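Aminotransferase, class IV (Brucella abortus, PDB 4TVI) probably catalyses, with pyridoxal 5'-phosphate as cofactor, the reversible transfer of the amino group between leucine, isoleucine or valine and 2-oxoglutarate. Local coordinates at residues T165-Y171 with V205-L209; M279-V283 with A302-W307. All blocks are in the same frame, centred on the assembly; numbering follows the deposited sequence.

Overall arrangement
From the N terminus the chain first builds the antiparallel sheet that includes strands 35-39 and 143-151, then enters the second, mixed sheet at strand 160-164. Contact 1 joins the loop leaving that strand, 165-171, to the end of the neighbouring parallel strand 202-206, closing a loop that contains helix 185-198 and the cofactor-bearing K180. Contact 2 comes later and closes a shorter loop, from residues 279-283 to the C-terminal helix 297-310. The two follow in series, neither nested nor crossed, with centres about 26 Å apart. Both are anchored on the mixed sheet: contact 1 beside the second subunit, contact 2 where the last helix packs.

Contact 1. Residues T165-Y171 with V205-L209; sequences TSFRRPY and VTDVL
R169 and V205 set their side chains at about a right angle: the arginine's CG and CD lie across the methyl CG1 of V205, with CD 3.7 Å from it. Bends at chi2 (-66°) and chi3 (-53°) then carry the guanidinium away from 205-209, where NE bonds to the carbonyl of T236; a long aliphatic stem with a polar end suits both surroundings. The backbone of R169 supplies a direct backbone bond, N to T206 O at 2.9 Å, nearly straight at 173° and in the carbonyl plane. R168, its backbone bonded to the second subunit, runs extended past T206, its CD 3.6 Å from D207 O.

Strands 160-164 and 202-206 are parallel neighbours, linked through helix 185-198 in a beta-alpha-beta connection, and the contact carries the pairing on past the end of strand 160-164. Two waters bridge the backbones on this line: one donates to F167 O and accepts from T206 N, the other does the same for R169 O and V208 N.

Farther along, V208 turns its methyl CG2 obliquely to the ring of Y171, 3.8 Å from CE1. Small and branched, V208 also packs on Y171 of the second subunit, placing this apolar pair at the dimer interface.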
loop_
_atom_site.group_PDB
_atom_site.type_symbol
_atom_site.label_atom_id
_atom_site.label_comp_id
_atom_site.label_asym_id
_atom_site.label_seq_id
_atom_site.Cartn_x
_atom_site.Cartn_y
_atom_site.Cartn_z
ATOM N N THR A 165 -5.719 -14.224 -13.754
ATOM C CA THR A 165 -6.044 -13.940 -12.366
ATOM C C THR A 165 -7.407 -13.266 -12.273
ATOM O O THR A 165 -7.841 -12.578 -13.201
ATOM C CB THR A 165 -4.976 -13.052 -11.701
ATOM O OG1 THR A 165 -5.408 -12.700 -10.380
ATOM C CG2 THR A 165 -4.748 -11.780 -12.515
ATOM N N SER A 166 -8.086 -13.486 -11.155
ATOM C CA SER A 166 -9.406 -12.922 -10.937
ATOM C C SER A 166 -9.313 -11.442 -10.593
ATOM O O SER A 166 -10.307 -10.728 -10.597
ATOM C CB SER A 166 -10.123 -13.682 -9.823
ATOM O OG SER A 166 -9.470 -13.462 -8.587
ATOM N N PHE A 167 -8.116 -10.990 -10.250
ATOM C CA PHE A 167 -7.932 -9.598 -9.877
ATOM C C PHE A 167 -7.439 -8.764 -11.052
ATOM O O PHE A 167 -6.877 -9.299 -12.003
ATOM C CB PHE A 167 -6.963 -9.498 -8.704
ATOM C CG PHE A 167 -7.329 -10.397 -7.554
ATOM C CD1 PHE A 167 -8.427 -10.115 -6.758
ATOM C CD2 PHE A 167 -6.571 -11.525 -7.271
ATOM C CE1 PHE A 167 -8.768 -10.942 -5.701
ATOM C CE2 PHE A 167 -6.909 -12.358 -6.212
ATOM C CZ PHE A 167 -8.007 -12.064 -5.427
ATOM N N ARG A 168 -7.662 -7.456 -10.985
ATOM C CA ARG A 168 -7.238 -6.559 -12.051
ATOM C C ARG A 168 -6.345 -5.451 -11.513
ATOM O O ARG A 168 -6.295 -5.199 -10.303
ATOM C CB ARG A 168 -8.439 -5.948 -12.778
ATOM C CG ARG A 168 -9.495 -6.943 -13.204
ATOM C CD ARG A 168 -10.596 -6.278 -14.045
ATOM N NE ARG A 168 -11.628 -7.244 -14.415
ATOM C CZ ARG A 168 -12.879 -6.931 -14.754
ATOM N NH1 ARG A 168 -13.279 -5.666 -14.779
ATOM N NH2 ARG A 168 -13.736 -7.892 -15.065
ATOM N N ARG A 169 -5.639 -4.797 -12.431
ATOM C CA ARG A 169 -4.884 -3.590 -12.136
ATOM C C ARG A 169 -5.811 -2.491 -11.639
ATOM O O ARG A 169 -6.920 -2.334 -12.143
ATOM C CB ARG A 169 -4.145 -3.096 -13.386
ATOM C CG ARG A 169 -3.167 -4.085 -14.004
ATOM C CD ARG A 169 -1.994 -4.376 -13.085
ATOM N NE ARG A 169 -1.345 -3.147 -12.641
ATOM C CZ ARG A 169 -0.702 -3.018 -11.485
ATOM N NH1 ARG A 169 -0.619 -4.045 -10.648
ATOM N NH2 ARG A 169 -0.141 -1.859 -11.165
ATOM N N PRO A 170 -5.364 -1.730 -10.638
ATOM C CA PRO A 170 -6.079 -0.501 -10.293
ATOM C C PRO A 170 -5.795 0.588 -11.322
ATOM O O PRO A 170 -5.102 0.341 -12.314
ATOM C CB PRO A 170 -5.521 -0.133 -8.915
ATOM C CG PRO A 170 -4.275 -0.958 -8.728
ATOM C CD PRO A 170 -4.094 -1.867 -9.906
ATOM N N TYR A 171 -6.326 1.782 -11.087
ATOM C CA TYR A 171 -6.089 2.921 -11.964
ATOM C C TYR A 171 -5.971 4.168 -11.107
ATOM O O TYR A 171 -6.332 4.145 -9.934
ATOM C CB TYR A 171 -7.209 3.060 -13.006
ATOM C CG TYR A 171 -8.604 2.993 -12.419
ATOM C CD1 TYR A 171 -9.190 1.771 -12.107
ATOM C CD2 TYR A 171 -9.333 4.147 -12.171
ATOM C CE1 TYR A 171 -10.463 1.701 -11.564
ATOM C CE2 TYR A 171 -10.607 4.085 -11.628
ATOM C CZ TYR A 171 -11.165 2.859 -11.328
ATOM O OH TYR A 171 -12.430 2.787 -10.787
ATOM N N VAL A 205 -1.929 -10.174 -16.189
ATOM C CA VAL A 205 -2.871 -9.277 -15.529
ATOM C C VAL A 205 -3.499 -8.269 -16.490
ATOM O O VAL A 205 -2.812 -7.692 -17.338
ATOM C CB VAL A 205 -2.179 -8.510 -14.385
ATOM C CG1 VAL A 205 -3.205 -7.801 -13.520
ATOM C CG2 VAL A 205 -1.337 -9.465 -13.542
ATOM N N THR A 206 -4.807 -8.060 -16.353
ATOM C CA THR A 206 -5.503 -7.077 -17.173
ATOM C C THR A 206 -5.844 -5.835 -16.362
ATOM O O THR A 206 -5.823 -5.861 -15.128
ATOM C CB THR A 206 -6.801 -7.640 -17.772
ATOM O OG1 THR A 206 -7.763 -7.847 -16.732
ATOM C CG2 THR A 206 -6.531 -8.950 -18.501
ATOM N N ASP A 207 -6.113 -4.736 -17.061
ATOM C CA ASP A 207 -6.638 -3.534 -16.424
ATOM C C ASP A 207 -8.160 -3.666 -16.321
ATOM O O ASP A 207 -8.719 -4.698 -16.691
ATOM C CB ASP A 207 -6.229 -2.272 -17.196
ATOM C CG ASP A 207 -6.642 -2.310 -18.661
ATOM O OD1 ASP A 207 -7.678 -2.924 -18.981
ATOM O OD2 ASP A 207 -5.925 -1.716 -19.496
ATOM N N VAL A 208 -8.828 -2.617 -15.855
ATOM C CA VAL A 208 -10.265 -2.666 -15.624
ATOM C C VAL A 208 -11.046 -2.794 -16.938
ATOM O O VAL A 208 -12.174 -3.298 -16.958
ATOM C CB VAL A 208 -10.712 -1.412 -14.818
ATOM C CG1 VAL A 208 -12.199 -1.105 -14.995
ATOM C CG2 VAL A 208 -10.387 -1.611 -13.339
ATOM N N LEU A 209 -10.415 -2.403 -18.042
ATOM C CA LEU A 209 -11.022 -2.544 -19.361
ATOM C C LEU A 209 -10.924 -3.970 -19.896
ATOM O O LEU A 209 -11.524 -4.299 -20.910
ATOM C CB LEU A 209 -10.367 -1.579 -20.351
ATOM C CG LEU A 209 -10.523 -0.092 -20.045
ATOM C CD1 LEU A 209 -9.925 0.749 -21.157
ATOM C CD2 LEU A 209 -11.996 0.226 -19.882
HETATM O O HOH W 1 -6.575 -9.606 -14.704
HETATM O O HOH W 2 -7.077 -0.793 -14.399
#

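Contact 2. Residues M279-V283 with A302-W307; sequences MSKVV and ARALYW
V282 and R303 mark the nearest backbone approach, their CA atoms 5.4 Å apart, where strand 281-283 and helix 302-307 run almost antiparallel, at 163°, with axes 8.2 Å apart. The side chains of these two residues lie alongside one another, pointing opposite ways, CB to CB at 3.8 Å. A branched valine fits such a close approach: it is short, and both its methyls rest against the helix backbone or the CB of R303.

R303 continues past it with CG anti to the backbone N (chi1 -175°) and an extended chain, which brings NH1 to the carbonyls of S280 and V282, on either side of K281 in the sequence. NH1 bonds to V282 O at 2.9 Å, on a lone pair in the carbonyl plane though tilted 25° from the guanidinium plane, and more weakly to S280 O. S280 O also accepts from V282 N, closing a classic gamma turn at K281, so NH1 holds both the turn's carbonyl and the one just after it. An arginine can serve this turn and still use NH2 for a salt bridge with E156.

The contact lays the C-terminal helix of this class IV aminotransferase along one strand of its mixed sheet, beside helix 241-252.

K281 fills the angle between two aromatic residues. Its CB stands over one face of the Y306 ring in a CH-pi contact, 4.2 Å from the centroid, and lies 3.7 Å from W307 CZ3. The remaining methylenes follow the tyrosine toward its hydroxyl, while NZ bonds to N278 O. W307 presents an edge to S280 O and places CH2 over the rim of one face of the R303 guanidinium; its NE1 bonds to E72.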
loop_
_atom_site.group_PDB
_atom_site.type_symbol
_atom_site.label_atom_id
_atom_site.label_comp_id
_atom_site.label_asym_id
_atom_site.label_seq_id
_atom_site.Cartn_x
_atom_site.Cartn_y
_atom_site.Cartn_z
ATOM N N MET A 279 15.462 -7.230 -12.511
ATOM C CA MET A 279 16.209 -8.319 -11.880
ATOM C C MET A 279 16.962 -9.215 -12.864
ATOM O O MET A 279 18.117 -9.574 -12.617
ATOM C CB MET A 279 15.287 -9.171 -11.011
ATOM C CG MET A 279 16.052 -10.164 -10.156
ATOM S SD MET A 279 17.057 -9.332 -8.899
ATOM C CE MET A 279 15.809 -8.359 -8.073
ATOM N N SER A 280 16.312 -9.586 -13.968
ATOM C CA SER A 280 16.931 -10.486 -14.943
ATOM C C SER A 280 16.833 -9.966 -16.381
ATOM O O SER A 280 17.186 -10.675 -17.330
ATOM C CB SER A 280 16.302 -11.877 -14.850
ATOM O OG SER A 280 16.572 -12.482 -13.596
ATOM N N LYS A 281 16.342 -8.735 -16.521
ATOM C CA LYS A 281 16.284 -8.012 -17.794
ATOM C C LYS A 281 15.309 -8.626 -18.798
ATOM O O LYS A 281 14.317 -8.003 -19.156
ATOM C CB LYS A 281 17.683 -7.888 -18.404
ATOM C CG LYS A 281 18.683 -7.218 -17.459
ATOM C CD LYS A 281 18.108 -5.937 -16.844
ATOM C CE LYS A 281 19.124 -5.255 -15.938
ATOM N NZ LYS A 281 18.562 -4.090 -15.194
ATOM N N VAL A 282 15.605 -9.820 -19.290
ATOM C CA VAL A 282 14.729 -10.471 -20.260
ATOM C C VAL A 282 14.492 -11.918 -19.848
ATOM O O VAL A 282 15.444 -12.684 -19.696
ATOM C CB VAL A 282 15.318 -10.414 -21.689
ATOM C CG1 VAL A 282 14.446 -11.191 -22.662
ATOM C CG2 VAL A 282 15.453 -8.973 -22.148
ATOM N N VAL A 283 13.227 -12.282 -19.639
ATOM C CA VAL A 283 12.890 -13.610 -19.141
ATOM C C VAL A 283 11.770 -14.221 -19.967
ATOM O O VAL A 283 10.717 -13.606 -20.144
ATOM C CB VAL A 283 12.459 -13.577 -17.647
ATOM C CG1 VAL A 283 12.045 -14.957 -17.184
ATOM C CG2 VAL A 283 13.594 -13.066 -16.774
ATOM N N ALA A 302 16.302 -10.623 -28.259
ATOM C CA ALA A 302 16.038 -9.483 -27.389
ATOM C C ALA A 302 17.029 -9.457 -26.231
ATOM O O ALA A 302 17.648 -8.430 -25.954
ATOM C CB ALA A 302 14.609 -9.535 -26.863
ATOM N N ARG A 303 17.188 -10.602 -25.574
ATOM C CA ARG A 303 18.112 -10.720 -24.456
ATOM C C ARG A 303 19.545 -10.484 -24.932
ATOM O O ARG A 303 20.323 -9.798 -24.267
ATOM C CB ARG A 303 17.972 -12.093 -23.788
ATOM C CG ARG A 303 18.803 -12.274 -22.524
ATOM C CD ARG A 303 18.511 -13.614 -21.855
ATOM N NE ARG A 303 19.468 -13.913 -20.791
ATOM C CZ ARG A 303 19.348 -13.511 -19.530
ATOM N NH1 ARG A 303 18.299 -12.790 -19.156
ATOM N NH2 ARG A 303 20.282 -13.831 -18.640
ATOM N N ALA A 304 19.883 -11.024 -26.099
ATOM C CA ALA A 304 21.229 -10.866 -26.645
ATOM C C ALA A 304 21.524 -9.397 -26.920
ATOM O O ALA A 304 22.605 -8.899 -26.603
ATOM C CB ALA A 304 21.392 -11.691 -27.918
ATOM N N LEU A 305 20.545 -8.710 -27.500
ATOM C CA LEU A 305 20.676 -7.294 -27.819
ATOM C C LEU A 305 20.858 -6.454 -26.565
ATOM O O LEU A 305 21.620 -5.489 -26.562
ATOM C CB LEU A 305 19.451 -6.807 -28.593
ATOM C CG LEU A 305 19.317 -7.310 -30.030
ATOM C CD1 LEU A 305 17.945 -6.950 -30.601
ATOM C CD2 LEU A 305 20.438 -6.742 -30.888
ATOM N N TYR A 306 20.159 -6.825 -25.496
ATOM C CA TYR A 306 20.278 -6.088 -24.248
ATOM C C TYR A 306 21.696 -6.218 -23.701
ATOM O O TYR A 306 22.307 -5.228 -23.301
ATOM C CB TYR A 306 19.266 -6.575 -23.210
ATOM C CG TYR A 306 19.245 -5.693 -21.984
ATOM C CD1 TYR A 306 20.139 -5.901 -20.940
ATOM C CD2 TYR A 306 18.358 -4.626 -21.888
ATOM C CE1 TYR A 306 20.139 -5.086 -19.824
ATOM C CE2 TYR A 306 18.350 -3.802 -20.771
ATOM C CZ TYR A 306 19.248 -4.039 -19.743
ATOM O OH TYR A 306 19.256 -3.228 -18.629
ATOM N N TRP A 307 22.210 -7.444 -23.682
ATOM C CA TRP A 307 23.550 -7.709 -23.161
ATOM C C TRP A 307 24.634 -7.009 -23.981
ATOM O O TRP A 307 25.614 -6.523 -23.416
ATOM C CB TRP A 307 23.811 -9.214 -23.117
ATOM C CG TRP A 307 23.746 -9.784 -21.737
ATOM C CD1 TRP A 307 24.786 -10.265 -20.994
ATOM C CD2 TRP A 307 22.578 -9.912 -20.922
ATOM N NE1 TRP A 307 24.335 -10.698 -19.772
ATOM C CE2 TRP A 307 22.981 -10.490 -19.701
ATOM C CE3 TRP A 307 21.227 -9.602 -21.107
ATOM C CZ2 TRP A 307 22.083 -10.763 -18.670
ATOM C CZ3 TRP A 307 20.335 -9.872 -20.078
ATOM C CH2 TRP A 307 20.768 -10.446 -18.877
#